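Local coordinates for protein putative short-chain dehydrogenase/reductase (Burkholderia xenovorans, PDB 5K9Z) that probably catalyses NAD- or NADP-dependent oxidation or reduction at a CH-OH group, as other short-chain dehydrogenases/reductases do, at residues 42-47 against 60-65; 11-16 against 33-38. All coordinates share one frame; numbering follows the deposited sequence.

Interaction 1 (42-47 against 60-65)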
ATOM      1  N   VAL C  42      -3.750  20.374 -27.676  1.00 18.68           N
ATOM      2  CA  VAL C  42      -4.463  19.237 -27.104  1.00 18.21           C
ATOM      3  C   VAL C  42      -5.298  18.564 -28.184  1.00 22.79           C
ATOM      4  O   VAL C  42      -6.073  19.221 -28.891  1.00 24.18           O
ATOM      5  CB  VAL C  42      -5.345  19.657 -25.917  1.00 20.75           C
ATOM      6  CG1 VAL C  42      -6.061  18.437 -25.341  1.00 18.41           C
ATOM      7  CG2 VAL C  42      -4.497  20.378 -24.833  1.00 18.55           C
ATOM      8  N   VAL C  43      -5.146  17.255 -28.300  1.00 20.91           N
ATOM      9  CA  VAL C  43      -6.047  16.425 -29.083  1.00 21.02           C
ATOM     10  C   VAL C  43      -6.971  15.750 -28.084  1.00 25.83           C
ATOM     11  O   VAL C  43      -6.507  15.033 -27.187  1.00 20.07           O
ATOM     12  CB  VAL C  43      -5.288  15.395 -29.932  1.00 22.05           C
ATOM     13  CG1 VAL C  43      -6.278  14.452 -30.626  1.00 19.81           C
ATOM     14  CG2 VAL C  43      -4.404  16.093 -30.978  1.00 22.55           C
ATOM     15  N   LEU C  44      -8.268  16.020 -28.211  1.00 21.13           N
ATOM     16  CA  LEU C  44      -9.283  15.470 -27.320  1.00 16.56           C
ATOM     17  C   LEU C  44      -9.847  14.184 -27.905  1.00 21.49           C
ATOM     18  O   LEU C  44     -10.459  14.201 -28.979  1.00 22.67           O
ATOM     19  CB  LEU C  44     -10.404  16.486 -27.117  1.00 18.93           C
ATOM     20  CG  LEU C  44     -10.114  17.666 -26.193  1.00 36.58           C
ATOM     21  CD1 LEU C  44      -9.274  18.709 -26.878  1.00 39.70           C
ATOM     22  CD2 LEU C  44     -11.442  18.238 -25.794  1.00 43.02           C
ATOM     23  N   ALA C  45      -9.695  13.080 -27.184  1.00 19.28           N
ATOM     24  CA  ALA C  45     -10.165  11.790 -27.664  1.00 20.61           C
ATOM     25  C   ALA C  45     -11.309  11.323 -26.781  1.00 22.12           C
ATOM     26  O   ALA C  45     -11.194  11.345 -25.548  1.00 18.64           O
ATOM     27  CB  ALA C  45      -9.046  10.749 -27.676  1.00 20.74           C
ATOM     28  N   ASP C  46     -12.410  10.923 -27.413  1.00 20.11           N
ATOM     29  CA  ASP C  46     -13.582  10.430 -26.704  1.00 19.74           C
ATOM     30  C   ASP C  46     -14.541   9.856 -27.736  1.00 22.20           C
ATOM     31  O   ASP C  46     -14.366  10.040 -28.944  1.00 22.83           O
ATOM     32  CB  ASP C  46     -14.249  11.547 -25.891  1.00 20.09           C
ATOM     33  CG  ASP C  46     -14.952  11.028 -24.637  1.00 20.59           C
ATOM     34  OD1 ASP C  46     -15.620   9.986 -24.715  1.00 29.32           O
ATOM     35  OD2 ASP C  46     -14.830  11.660 -23.570  1.00 25.58           O
ATOM     36  N   VAL C  47     -15.557   9.149 -27.243  1.00 23.37           N
ATOM     37  CA  VAL C  47     -16.648   8.672 -28.085  1.00 25.96           C
ATOM     38  C   VAL C  47     -17.838   9.624 -28.056  1.00 26.49           C
ATOM     39  O   VAL C  47     -18.802   9.415 -28.804  1.00 28.97           O
ATOM     40  CB  VAL C  47     -17.092   7.254 -27.662  1.00 28.39           C
ATOM     41  CG1 VAL C  47     -15.959   6.276 -27.843  1.00 28.64           C
ATOM     42  CG2 VAL C  47     -17.555   7.249 -26.199  1.00 29.62           C
ATOM     43  N   ARG C  60      -8.384  26.926 -27.241  1.00 42.28           N
ATOM     44  CA  ARG C  60      -7.523  27.384 -28.323  1.00 46.53           C
ATOM     45  C   ARG C  60      -6.608  26.251 -28.768  1.00 43.90           C
ATOM     46  O   ARG C  60      -5.959  25.603 -27.941  1.00 44.34           O
ATOM     47  CB  ARG C  60      -6.694  28.588 -27.874  1.00 47.28           C
ATOM     48  N   ASP C  61      -6.569  26.010 -30.080  1.00 38.77           N
ATOM     49  CA  ASP C  61      -5.670  25.047 -30.713  1.00 44.37           C
ATOM     50  C   ASP C  61      -5.974  23.600 -30.338  1.00 41.00           C
ATOM     51  O   ASP C  61      -5.114  22.729 -30.495  1.00 47.34           O
ATOM     52  CB  ASP C  61      -4.198  25.355 -30.398  1.00 48.07           C
ATOM     53  CG  ASP C  61      -3.746  26.683 -30.962  1.00 52.86           C
ATOM     54  OD1 ASP C  61      -4.026  26.960 -32.153  1.00 56.95           O
ATOM     55  OD2 ASP C  61      -3.112  27.453 -30.211  1.00 51.66           O
ATOM     56  N   ALA C  62      -7.181  23.304 -29.875  1.00 34.57           N
ATOM     57  CA  ALA C  62      -7.582  21.937 -29.584  1.00 26.34           C
ATOM     58  C   ALA C  62      -8.383  21.361 -30.750  1.00 30.42           C
ATOM     59  O   ALA C  62      -9.050  22.089 -31.494  1.00 31.84           O
ATOM     60  CB  ALA C  62      -8.414  21.877 -28.302  1.00 21.69           C
ATOM     61  N   THR C  63      -8.288  20.045 -30.923  1.00 22.02           N
ATOM     62  CA  THR C  63      -9.084  19.339 -31.921  1.00 25.86           C
ATOM     63  C   THR C  63      -9.628  18.068 -31.282  1.00 25.59           C
ATOM     64  O   THR C  63      -9.075  17.560 -30.303  1.00 26.31           O
ATOM     65  CB  THR C  63      -8.276  18.988 -33.192  1.00 26.36           C
ATOM     66  OG1 THR C  63      -7.194  18.126 -32.851  1.00 29.97           O
ATOM     67  CG2 THR C  63      -7.705  20.229 -33.846  1.00 28.80           C
ATOM     68  N   PHE C  64     -10.724  17.561 -31.838  1.00 21.60           N
ATOM     69  CA  PHE C  64     -11.376  16.354 -31.353  1.00 21.71           C
ATOM     70  C   PHE C  64     -11.057  15.190 -32.279  1.00 20.71           C
ATOM     71  O   PHE C  64     -10.981  15.363 -33.494  1.00 21.28           O
ATOM     72  CB  PHE C  64     -12.891  16.550 -31.275  1.00 28.44           C
ATOM     73  CG  PHE C  64     -13.648  15.287 -31.012  1.00 27.93           C
ATOM     74  CD1 PHE C  64     -13.648  14.721 -29.751  1.00 27.95           C
ATOM     75  CD2 PHE C  64     -14.358  14.662 -32.031  1.00 28.24           C
ATOM     76  CE1 PHE C  64     -14.346  13.551 -29.500  1.00 30.01           C
ATOM     77  CE2 PHE C  64     -15.058  13.497 -31.792  1.00 30.40           C
ATOM     78  CZ  PHE C  64     -15.049  12.936 -30.522  1.00 26.68           C
ATOM     79  N   ALA C  65     -10.842  14.009 -31.704  1.00 18.92           N
ATOM     80  CA  ALA C  65     -10.593  12.809 -32.504  1.00 20.36           C
ATOM     81  C   ALA C  65     -11.380  11.670 -31.877  1.00 24.57           C
ATOM     82  O   ALA C  65     -11.042  11.219 -30.777  1.00 23.77           O
ATOM     83  CB  ALA C  65      -9.105  12.474 -32.575  1.00 19.86           C
TER
HETATM   84  O   HOH W   1      -4.891  19.857 -31.720  1.00 26.02           O
HETATM   85  O   HOH W   2      -4.794  23.219 -27.082  1.00 29.61           O
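Leu44 sits at the middle of a short parallel ladder and is gripped through both its N-H and its C=O by the strand of Thr63 and Ala65. Leu44 N donates to Thr63 O at 2.7 Å, almost straight at 175°. Leu44 O takes Ala65 N at 2.8 Å. The third bond runs from Thr63 N to Val42 O at 3.1 Å. The two strand segments run 33° apart.

The tight part lies on the face of Leu44 and Phe64. The methyl CD1 of Leu44 reaches back along the ladder to Ala62 CB at 3.6 Å. Leu55 of helix 49-58 and Ala32 of helix 26-37 also touch Leu44. The Phe64 ring takes a different path. Its CG is anti to the backbone N (chi1 170°), which lays the ring beside the other strand. CD1 of Phe64 comes to 3.3 Å from Leu44 O, and CZ lies near Asp46 O; both oxygens approach the ring obliquely. Glu49 and Gln53 of helix 49-58 touch the same ring.

Between these strands the face of Val43, Thr63 and Ala65 is more loosely packed. Val43 CG1 meets Ala65 CB at 4.0 Å, and Val43 CG2 lies near Thr63 OG1. The more open, watery side is at exposed Asp61 and partly exposed Thr63. Here, at the start of the ladder, water adds to the direct bonding. One water links Asp61 O, Thr63 OG1 and Val42 O, which also takes Thr63 N. A second donates to Arg60 O and accepts a weak bond from Val42 N.

At the far end, Asp46 OD2 accepts from Ala24 N and OD1 from Val47 N. The two strands, joined through helix 49-58, form a beta-alpha-beta unit at one edge of the parallel sheet, as in the Rossmann fold of short-chain dehydrogenases.

Interaction 2 (11-16 against 33-38)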
ATOM      1  N   GLU C  11       2.566  28.590 -17.841  1.00 57.83           N
ATOM      2  CA  GLU C  11       2.659  27.914 -19.140  1.00 51.44           C
ATOM      3  C   GLU C  11       3.722  26.813 -19.055  1.00 43.12           C
ATOM      4  O   GLU C  11       4.756  26.875 -19.717  1.00 43.70           O
ATOM      5  CB  GLU C  11       2.976  28.905 -20.262  1.00 59.11           C
ATOM      6  CG  GLU C  11       1.759  29.459 -20.988  1.00 61.53           C
ATOM      7  CD  GLU C  11       2.137  30.396 -22.129  1.00 68.32           C
ATOM      8  OE1 GLU C  11       3.191  31.068 -22.037  1.00 71.79           O
ATOM      9  OE2 GLU C  11       1.379  30.456 -23.122  1.00 68.58           O
ATOM     10  N   ARG C  12       3.449  25.785 -18.251  1.00 31.77           N
ATOM     11  CA  ARG C  12       4.404  24.701 -18.045  1.00 30.92           C
ATOM     12  C   ARG C  12       4.456  23.710 -19.199  1.00 28.77           C
ATOM     13  O   ARG C  12       5.343  22.851 -19.213  1.00 32.82           O
ATOM     14  CB  ARG C  12       4.080  23.961 -16.745  1.00 31.48           C
ATOM     15  CG  ARG C  12       4.510  24.724 -15.492  1.00 37.64           C
ATOM     16  CD  ARG C  12       4.066  24.000 -14.236  1.00 39.83           C
ATOM     17  NE  ARG C  12       2.611  23.962 -14.149  1.00 40.01           N
ATOM     18  CZ  ARG C  12       1.931  23.275 -13.234  1.00 41.56           C
ATOM     19  NH1 ARG C  12       2.577  22.558 -12.322  1.00 34.47           N
ATOM     20  NH2 ARG C  12       0.602  23.303 -13.232  1.00 40.77           N
ATOM     21  N   LEU C  13       3.523  23.779 -20.143  1.00 29.73           N
ATOM     22  CA  LEU C  13       3.482  22.856 -21.272  1.00 31.23           C
ATOM     23  C   LEU C  13       3.460  23.618 -22.590  1.00 28.33           C
ATOM     24  O   LEU C  13       2.791  23.218 -23.547  1.00 27.58           O
ATOM     25  CB  LEU C  13       2.278  21.921 -21.168  1.00 26.89           C
ATOM     26  CG  LEU C  13       2.164  21.141 -19.858  1.00 29.01           C
ATOM     27  CD1 LEU C  13       0.842  20.397 -19.831  1.00 26.89           C
ATOM     28  CD2 LEU C  13       3.334  20.184 -19.683  1.00 24.69           C
ATOM     29  N   LYS C  14       4.194  24.731 -22.645  1.00 29.28           N
ATOM     30  CA  LYS C  14       4.175  25.620 -23.799  1.00 36.18           C
ATOM     31  C   LYS C  14       4.592  24.880 -25.070  1.00 34.26           C
ATOM     32  O   LYS C  14       5.709  24.361 -25.160  1.00 31.61           O
ATOM     33  CB  LYS C  14       5.092  26.817 -23.533  1.00 35.56           C
ATOM     34  CG  LYS C  14       5.101  27.861 -24.629  1.00 46.87           C
ATOM     35  CD  LYS C  14       3.682  28.271 -25.012  1.00 53.39           C
ATOM     36  CE  LYS C  14       3.686  29.295 -26.147  1.00 60.61           C
ATOM     37  NZ  LYS C  14       2.330  29.454 -26.743  1.00 59.59           N
ATOM     38  N   ASP C  15       3.686  24.841 -26.050  1.00 32.57           N
ATOM     39  CA  ASP C  15       3.865  24.204 -27.357  1.00 34.39           C
ATOM     40  C   ASP C  15       4.078  22.699 -27.272  1.00 29.63           C
ATOM     41  O   ASP C  15       4.478  22.082 -28.268  1.00 35.73           O
ATOM     42  CB  ASP C  15       5.017  24.829 -28.157  1.00 38.98           C
ATOM     43  CG  ASP C  15       4.768  26.277 -28.500  1.00 46.13           C
ATOM     44  OD1 ASP C  15       3.587  26.681 -28.573  1.00 49.60           O
ATOM     45  OD2 ASP C  15       5.753  27.006 -28.717  1.00 54.41           O
ATOM     46  N   ARG C  16       3.818  22.088 -26.123  1.00 25.83           N
ATOM     47  CA  ARG C  16       3.803  20.640 -26.028  1.00 23.77           C
ATOM     48  C   ARG C  16       2.509  20.117 -26.651  1.00 29.35           C
ATOM     49  O   ARG C  16       1.497  20.818 -26.708  1.00 24.86           O
ATOM     50  CB  ARG C  16       3.906  20.190 -24.566  1.00 22.37           C
ATOM     51  CG  ARG C  16       5.083  20.796 -23.770  1.00 26.78           C
ATOM     52  CD  ARG C  16       6.335  19.925 -23.760  1.00 37.28           C
ATOM     53  NE  ARG C  16       7.461  20.616 -23.121  1.00 41.26           N
ATOM     54  CZ  ARG C  16       7.896  20.416 -21.874  1.00 42.34           C
ATOM     55  NH1 ARG C  16       8.922  21.123 -21.426  1.00 44.62           N
ATOM     56  NH2 ARG C  16       7.339  19.509 -21.082  1.00 38.65           N
ATOM     57  N   ARG C  33      -8.659  21.085 -20.555  1.00 18.92           N
ATOM     58  CA  ARG C  33      -8.709  22.521 -20.300  1.00 21.49           C
ATOM     59  C   ARG C  33      -7.405  23.018 -19.682  1.00 25.06           C
ATOM     60  O   ARG C  33      -6.844  24.027 -20.118  1.00 27.77           O
ATOM     61  CB  ARG C  33      -9.875  22.873 -19.373  1.00 27.65           C
ATOM     62  CG  ARG C  33     -11.235  22.723 -19.981  1.00 37.96           C
ATOM     63  CD  ARG C  33     -12.326  23.243 -19.047  1.00 43.13           C
ATOM     64  NE  ARG C  33     -13.459  22.320 -19.039  1.00 47.14           N
ATOM     65  CZ  ARG C  33     -14.572  22.494 -19.743  1.00 49.35           C
ATOM     66  NH1 ARG C  33     -15.545  21.589 -19.680  1.00 50.00           N
ATOM     67  NH2 ARG C  33     -14.712  23.572 -20.507  1.00 47.54           N
ATOM     68  N   LEU C  34      -6.923  22.342 -18.637  1.00 22.70           N
ATOM     69  CA  LEU C  34      -5.758  22.870 -17.933  1.00 25.97           C
ATOM     70  C   LEU C  34      -4.509  22.781 -18.799  1.00 20.88           C
ATOM     71  O   LEU C  34      -3.691  23.706 -18.810  1.00 27.74           O
ATOM     72  CB  LEU C  34      -5.546  22.143 -16.606  1.00 23.17           C
ATOM     73  CG  LEU C  34      -4.372  22.691 -15.774  1.00 26.88           C
ATOM     74  CD1 LEU C  34      -4.522  24.178 -15.504  1.00 26.34           C
ATOM     75  CD2 LEU C  34      -4.218  21.926 -14.466  1.00 25.11           C
ATOM     76  N   MET C  35      -4.346  21.684 -19.533  1.00 20.32           N
ATOM     77  CA  MET C  35      -3.174  21.564 -20.398  1.00 24.03           C
ATOM     78  C   MET C  35      -3.188  22.620 -21.498  1.00 23.68           C
ATOM     79  O   MET C  35      -2.143  23.194 -21.831  1.00 25.15           O
ATOM     80  CB  MET C  35      -3.094  20.159 -20.984  1.00 21.24           C
ATOM     81  CG  MET C  35      -2.716  19.112 -19.936  1.00 20.53           C
ATOM     82  SD  MET C  35      -2.389  17.498 -20.682  1.00 22.95           S
ATOM     83  CE  MET C  35      -1.605  16.655 -19.309  1.00 20.44           C
ATOM     84  N   ALA C  36      -4.368  22.912 -22.054  1.00 25.24           N
ATOM     85  CA  ALA C  36      -4.483  24.005 -23.017  1.00 24.94           C
ATOM     86  C   ALA C  36      -4.120  25.339 -22.375  1.00 25.86           C
ATOM     87  O   ALA C  36      -3.403  26.151 -22.969  1.00 28.04           O
ATOM     88  CB  ALA C  36      -5.898  24.052 -23.596  1.00 27.07           C
ATOM     89  N   GLN C  37      -4.623  25.586 -21.165  1.00 27.55           N
ATOM     90  CA  GLN C  37      -4.275  26.794 -20.423  1.00 29.66           C
ATOM     91  C   GLN C  37      -2.779  26.878 -20.139  1.00 29.94           C
ATOM     92  O   GLN C  37      -2.215  27.979 -20.094  1.00 33.21           O
ATOM     93  CB  GLN C  37      -5.083  26.834 -19.129  1.00 32.35           C
ATOM     94  CG  GLN C  37      -4.879  28.054 -18.263  1.00 47.60           C
ATOM     95  CD  GLN C  37      -5.662  27.948 -16.970  1.00 62.43           C
ATOM     96  OE1 GLN C  37      -6.786  27.435 -16.961  1.00 70.02           O
ATOM     97  NE2 GLN C  37      -5.070  28.406 -15.869  1.00 63.65           N
ATOM     98  N   GLU C  38      -2.121  25.736 -19.933  1.00 33.28           N
ATOM     99  CA  GLU C  38      -0.677  25.709 -19.715  1.00 37.79           C
ATOM    100  C   GLU C  38       0.105  25.779 -21.023  1.00 30.95           C
ATOM    101  O   GLU C  38       1.324  25.584 -21.008  1.00 30.58           O
ATOM    102  CB  GLU C  38      -0.279  24.457 -18.920  1.00 29.10           C
ATOM    103  CG  GLU C  38      -0.825  24.424 -17.482  1.00 31.87           C
ATOM    104  CD  GLU C  38       0.030  25.196 -16.465  1.00 38.97           C
ATOM    105  OE1 GLU C  38      -0.419  25.328 -15.307  1.00 41.58           O
ATOM    106  OE2 GLU C  38       1.137  25.666 -16.812  1.00 36.17           O
TER
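Glu38 turns its carboxylate toward Arg12 by a bend in its side chain: chi2 of -84° folds the chain over. Arg12 answers with its own bend at chi3 (-65°), which brings NE and NH2 round to the same carboxylate.

Three donors of Arg12 then meet Glu38. The backbone N of Arg12 gives a short, straight bond to Glu38 OE2 at 2.7 Å, nearly in line with the C-O bond. NH2 of Arg12 donates to Glu38 OE1 at 3.1 Å as a salt bridge. OE1 lies at the edge of the guanidinium, close to its plane, but NH2 comes to it from above the carboxylate plane. The two flat groups are turned 60° from each other, so this is not a coplanar paired bridge. The link from Arg12 NE to Glu38 OE2 is weak, at 3.5 Å. Ser10 N adds another weak bond to OE2.

The main chain of Glu38 is used as well. Its O accepts Leu13 N at 3.0 Å, with Glu11 CA making a CA-H...O contact to the same oxygen. Beside this polar grip, Leu13 CD1 packs on Met35 CG at 3.8 Å. Val233 and Ala236 of helix 225-236 border this apolar patch. On the exposed side, Lys14 NZ bridges Asp15 OD1 at 3.6 Å, with a longer link to Glu11.

Glu38 is the first residue beyond helix 26-37, and the loop before strand 17-21 is clasped to that helix end. The backbone N-H and guanidinium of Arg12 meet the carboxylate of Glu38, which probably favours its ionised form, and the join combines charge pairing with main-chain bonding.

How the interactions relate
Interaction 2 and interaction 1 follow each other along the chain, joined by the short turn from helix 26-37 into strand 41-46. Their centres are 14 Å apart. They touch through Val42: its CG2 lies 3.8 Å from Ala36 N and 4.1 Å from Met35 CB, so the strand of interaction 1 packs on the helix whose end is held in interaction 2. Both contacts lie on the same side of the chain's centre, each about 17 Å from it by centres. Interaction 1 adds the outermost strand within this chain, and interaction 2 ties the loop before strand 17-21 to the end of helix 26-37. In NAD(P)-dependent relatives, this beta-alpha-beta half usually carries the dinucleotide site.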